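Local coordinates for beta-galactosidase/beta-glucuronidase (Faecalibacterium prausnitzii L2-6, PDB 6MVF), which binds flavin mononucleotide and, as a glycoside hydrolase family 2 enzyme, probably hydrolyses terminal beta-glucuronide or related beta-glycosidic bonds, at residues Val354-Pro359 against Lys379-Gln384. Numbering follows the deposited sequence.
Sequences VWAEIP and KELIIQ. With FMN (flavin mononucleotide), chain G.
E357 OE1 accepts a hydrogen bond from W355 NE1 (3.0 Å), on its anti side and 31° out of the carboxylate plane, and also pairs with R333 in a salt bridge; OE2 is hydrogen-bonded to H336 ND1. A glutamate suits this buried place by offering two oxygens, one for W355 and R333, the other for H336. Its CB leaves the backbone away from the helix, while its carbonyl carbon meets L381.

With CG anti to its backbone N (chi1 173°), L381 reaches over the strand end: CD2 sits 3.6 Å from E357 C and 3.7 Å from I358 CG2. The branched I358 meets the leucine at an oblique angle and also touches L416 of helix 407-423. The contact joins strand 353-357 to helix 368-385 within a beta-alpha-beta unit of the TIM barrel. A356 points its CB toward the helix, 4.3 Å from L381 CD1; a methyl suffices there, since Y344 and W394 touch both residues.

The helix's far face serves the flavin. K379, extended beyond CG, carries its amine to the FMN phosphate, though the modelled link to O3P is doubtful. One turn on, I383 CG1 lies over the face of the dimethylbenzene ring, 3.6 Å from FMN C7.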
ATOM      1  N   VAL A 354      -5.420  -6.767  30.487  1.00 21.97           N
ATOM      2  CA  VAL A 354      -4.720  -8.032  30.253  1.00 22.22           C
ATOM      3  C   VAL A 354      -4.205  -8.619  31.565  1.00 28.93           C
ATOM      4  O   VAL A 354      -3.582  -7.918  32.374  1.00 29.20           O
ATOM      5  CB  VAL A 354      -3.555  -7.869  29.267  1.00 28.47           C
ATOM      6  CG1 VAL A 354      -2.702  -9.147  29.240  1.00 22.10           C
ATOM      7  CG2 VAL A 354      -4.078  -7.529  27.884  1.00 28.83           C
ATOM      8  N   TRP A 355      -4.457  -9.915  31.757  1.00 26.44           N
ATOM      9  CA  TRP A 355      -3.845 -10.740  32.794  1.00 24.04           C
ATOM     10  C   TRP A 355      -2.739 -11.563  32.116  1.00 32.40           C
ATOM     11  O   TRP A 355      -3.019 -12.411  31.260  1.00 30.02           O
ATOM     12  CB  TRP A 355      -4.932 -11.589  33.473  1.00 22.20           C
ATOM     13  CG  TRP A 355      -4.556 -12.892  34.239  1.00 32.42           C
ATOM     14  CD1 TRP A 355      -3.462 -13.709  34.052  1.00 32.56           C
ATOM     15  CD2 TRP A 355      -5.327 -13.513  35.284  1.00 34.90           C
ATOM     16  NE1 TRP A 355      -3.506 -14.776  34.911  1.00 41.86           N
ATOM     17  CE2 TRP A 355      -4.636 -14.688  35.678  1.00 38.44           C
ATOM     18  CE3 TRP A 355      -6.540 -13.197  35.922  1.00 37.30           C
ATOM     19  CZ2 TRP A 355      -5.108 -15.541  36.688  1.00 33.71           C
ATOM     20  CZ3 TRP A 355      -7.013 -14.049  36.924  1.00 37.05           C
ATOM     21  CH2 TRP A 355      -6.289 -15.203  37.298  1.00 37.20           C
ATOM     22  N   ALA A 356      -1.483 -11.286  32.468  1.00 29.00           N
ATOM     23  CA  ALA A 356      -0.338 -12.023  31.946  1.00 33.05           C
ATOM     24  C   ALA A 356       0.224 -12.949  33.021  1.00 34.89           C
ATOM     25  O   ALA A 356       0.248 -12.589  34.204  1.00 27.47           O
ATOM     26  CB  ALA A 356       0.755 -11.073  31.447  1.00 26.25           C
ATOM     27  N   GLU A 357       0.686 -14.138  32.611  1.00 35.44           N
ATOM     28  CA  GLU A 357       1.145 -15.130  33.578  1.00 34.47           C
ATOM     29  C   GLU A 357       2.294 -15.966  33.014  1.00 34.91           C
ATOM     30  O   GLU A 357       2.580 -15.961  31.812  1.00 24.72           O
ATOM     31  CB  GLU A 357      -0.006 -16.039  34.023  1.00 30.15           C
ATOM     32  CG  GLU A 357      -0.482 -16.994  32.977  1.00 29.21           C
ATOM     33  CD  GLU A 357      -1.620 -17.892  33.470  1.00 42.50           C
ATOM     34  OE1 GLU A 357      -2.339 -17.498  34.412  1.00 53.15           O
ATOM     35  OE2 GLU A 357      -1.798 -19.003  32.923  1.00 44.88           O
ATOM     36  N   ILE A 358       2.956 -16.685  33.922  1.00 32.09           N
ATOM     37  CA  ILE A 358       4.031 -17.625  33.606  1.00 32.60           C
ATOM     38  C   ILE A 358       3.438 -19.030  33.618  1.00 31.70           C
ATOM     39  O   ILE A 358       2.384 -19.235  34.234  1.00 32.28           O
ATOM     40  CB  ILE A 358       5.192 -17.506  34.606  1.00 35.81           C
ATOM     41  CG1 ILE A 358       4.676 -17.744  36.032  1.00 31.62           C
ATOM     42  CG2 ILE A 358       5.891 -16.160  34.477  1.00 30.47           C
ATOM     43  CD1 ILE A 358       5.707 -17.563  37.087  1.00 35.26           C
ATOM     44  N   PRO A 359       4.070 -20.028  32.955  1.00 29.17           N
ATOM     45  CA  PRO A 359       3.508 -21.395  32.941  1.00 32.10           C
ATOM     46  C   PRO A 359       3.858 -22.230  34.168  1.00 28.00           C
ATOM     47  O   PRO A 359       4.206 -23.401  34.044  1.00 34.53           O
ATOM     48  CB  PRO A 359       4.114 -22.006  31.671  1.00 24.95           C
ATOM     49  CG  PRO A 359       5.420 -21.305  31.538  1.00 25.64           C
ATOM     50  CD  PRO A 359       5.233 -19.904  32.066  1.00 24.90           C
ATOM     51  N   LYS A 379      10.764 -13.042  36.040  1.00 33.62           N
ATOM     52  CA  LYS A 379      11.619 -11.847  35.875  1.00 37.48           C
ATOM     53  C   LYS A 379      11.608 -11.428  34.403  1.00 33.76           C
ATOM     54  O   LYS A 379      11.587 -10.266  34.139  1.00 34.66           O
ATOM     55  CB  LYS A 379      13.014 -12.114  36.434  1.00 32.24           C
ATOM     56  CG  LYS A 379      13.751 -10.875  36.888  1.00 42.45           C
ATOM     57  CD  LYS A 379      15.019 -11.115  37.649  1.00 48.66           C
ATOM     58  CE  LYS A 379      15.857  -9.867  37.756  1.00 53.94           C
ATOM     59  NZ  LYS A 379      17.115 -10.086  38.494  1.00 72.23           N
ATOM     60  N   GLU A 380      11.630 -12.381  33.491  1.00 33.52           N
ATOM     61  CA  GLU A 380      11.573 -12.049  32.073  1.00 32.56           C
ATOM     62  C   GLU A 380      10.190 -11.552  31.682  1.00 30.92           C
ATOM     63  O   GLU A 380      10.064 -10.656  30.843  1.00 36.02           O
ATOM     64  CB  GLU A 380      11.957 -13.262  31.220  1.00 30.40           C
ATOM     65  CG  GLU A 380      13.395 -13.696  31.370  1.00 31.34           C
ATOM     66  CD  GLU A 380      13.693 -14.970  30.598  1.00 40.70           C
ATOM     67  OE1 GLU A 380      12.836 -15.883  30.578  1.00 41.81           O
ATOM     68  OE2 GLU A 380      14.786 -15.057  30.001  1.00 42.45           O
ATOM     69  N   LEU A 381       9.139 -12.133  32.257  1.00 33.75           N
ATOM     70  CA  LEU A 381       7.791 -11.703  31.900  1.00 31.84           C
ATOM     71  C   LEU A 381       7.560 -10.252  32.296  1.00 33.53           C
ATOM     72  O   LEU A 381       6.954  -9.484  31.544  1.00 33.87           O
ATOM     73  CB  LEU A 381       6.754 -12.608  32.560  1.00 33.80           C
ATOM     74  CG  LEU A 381       5.297 -12.173  32.406  1.00 30.69           C
ATOM     75  CD1 LEU A 381       4.883 -12.193  30.924  1.00 25.54           C
ATOM     76  CD2 LEU A 381       4.373 -13.037  33.278  1.00 23.85           C
ATOM     77  N   ILE A 382       8.044  -9.853  33.466  1.00 35.06           N
ATOM     78  CA  ILE A 382       7.796  -8.496  33.926  1.00 30.14           C
ATOM     79  C   ILE A 382       8.679  -7.502  33.194  1.00 27.29           C
ATOM     80  O   ILE A 382       8.225  -6.423  32.817  1.00 31.65           O
ATOM     81  CB  ILE A 382       7.997  -8.427  35.446  1.00 32.95           C
ATOM     82  CG1 ILE A 382       6.893  -9.235  36.133  1.00 27.89           C
ATOM     83  CG2 ILE A 382       8.061  -6.969  35.928  1.00 26.22           C
ATOM     84  CD1 ILE A 382       7.017  -9.284  37.622  1.00 26.32           C
ATOM     85  N   ILE A 383       9.947  -7.845  32.971  1.00 27.92           N
ATOM     86  CA  ILE A 383      10.880  -6.879  32.406  1.00 30.46           C
ATOM     87  C   ILE A 383      10.606  -6.662  30.927  1.00 25.55           C
ATOM     88  O   ILE A 383      10.713  -5.542  30.422  1.00 27.37           O
ATOM     89  CB  ILE A 383      12.327  -7.334  32.678  1.00 34.60           C
ATOM     90  CG1 ILE A 383      12.725  -6.873  34.072  1.00 36.68           C
ATOM     91  CG2 ILE A 383      13.317  -6.762  31.643  1.00 27.35           C
ATOM     92  CD1 ILE A 383      13.590  -7.843  34.778  1.00 46.19           C
ATOM     93  N   GLN A 384      10.227  -7.715  30.212  1.00 28.38           N
ATOM     94  CA  GLN A 384       9.955  -7.570  28.789  1.00 30.16           C
ATOM     95  C   GLN A 384       8.607  -6.926  28.521  1.00 30.39           C
ATOM     96  O   GLN A 384       8.426  -6.315  27.464  1.00 23.79           O
ATOM     97  CB  GLN A 384      10.051  -8.930  28.097  1.00 27.50           C
ATOM     98  CG  GLN A 384      11.437  -9.509  28.210  1.00 27.73           C
ATOM     99  CD  GLN A 384      11.575 -10.908  27.651  1.00 30.53           C
ATOM    100  OE1 GLN A 384      10.657 -11.460  27.032  1.00 29.56           O
ATOM    101  NE2 GLN A 384      12.750 -11.488  27.853  1.00 28.92           N
TER
HETATM  102  N1  FMN G 801      18.996  -3.250  34.571  1.00 47.93           N
HETATM  103  C2  FMN G 801      19.761  -3.243  33.477  1.00 55.69           C
HETATM  104  O2  FMN G 801      20.991  -3.232  33.555  1.00 51.89           O
HETATM  105  N3  FMN G 801      19.264  -3.266  32.260  1.00 54.37           N
HETATM  106  C4  FMN G 801      17.990  -3.278  32.017  1.00 46.26           C
HETATM  107  O4  FMN G 801      17.537  -3.300  30.884  1.00 47.31           O
HETATM  108  C4A FMN G 801      17.113  -3.269  33.137  1.00 44.32           C
HETATM  109  N5  FMN G 801      15.833  -3.297  32.896  1.00 50.25           N
HETATM  110  C5A FMN G 801      14.962  -3.294  33.885  1.00 56.99           C
HETATM  111  C6  FMN G 801      13.623  -3.316  33.593  1.00 50.97           C
HETATM  112  C7  FMN G 801      12.712  -3.304  34.589  1.00 52.24           C
HETATM  113  C7M FMN G 801      11.270  -3.332  34.265  1.00 47.16           C
HETATM  114  C8  FMN G 801      13.165  -3.293  35.974  1.00 58.17           C
HETATM  115  C8M FMN G 801      12.168  -3.300  37.078  1.00 46.27           C
HETATM  116  C9  FMN G 801      14.512  -3.268  36.260  1.00 58.86           C
HETATM  117  C9A FMN G 801      15.437  -3.260  35.262  1.00 54.27           C
HETATM  118  N10 FMN G 801      16.794  -3.267  35.547  1.00 55.32           N
HETATM  119  C10 FMN G 801      17.679  -3.261  34.470  1.00 48.11           C
HETATM  120  C1' FMN G 801      17.167  -3.197  36.953  1.00 62.26           C
HETATM  121  C2' FMN G 801      17.894  -4.310  37.667  1.00 64.55           C
HETATM  122  O2' FMN G 801      16.827  -5.115  38.099  1.00 70.41           O
HETATM  123  C3' FMN G 801      18.595  -3.852  38.927  1.00 69.11           C
HETATM  124  O3' FMN G 801      18.785  -2.455  38.879  1.00 76.11           O
HETATM  125  C4' FMN G 801      19.979  -4.429  39.124  1.00 75.22           C
HETATM  126  O4' FMN G 801      20.613  -4.380  37.854  1.00 78.98           O
HETATM  127  C5' FMN G 801      20.001  -5.839  39.716  1.00 82.10           C
HETATM  128  O5' FMN G 801      20.122  -6.824  38.705  1.00 85.62           O
HETATM  129  P   FMN G 801      19.836  -8.366  38.934  1.00107.55           P
HETATM  130  O1P FMN G 801      20.777  -8.993  37.985  1.00 84.07           O
HETATM  131  O2P FMN G 801      20.113  -8.602  40.389  1.00 94.00           O
HETATM  132  O3P FMN G 801      18.407  -8.665  38.627  1.00 94.16           O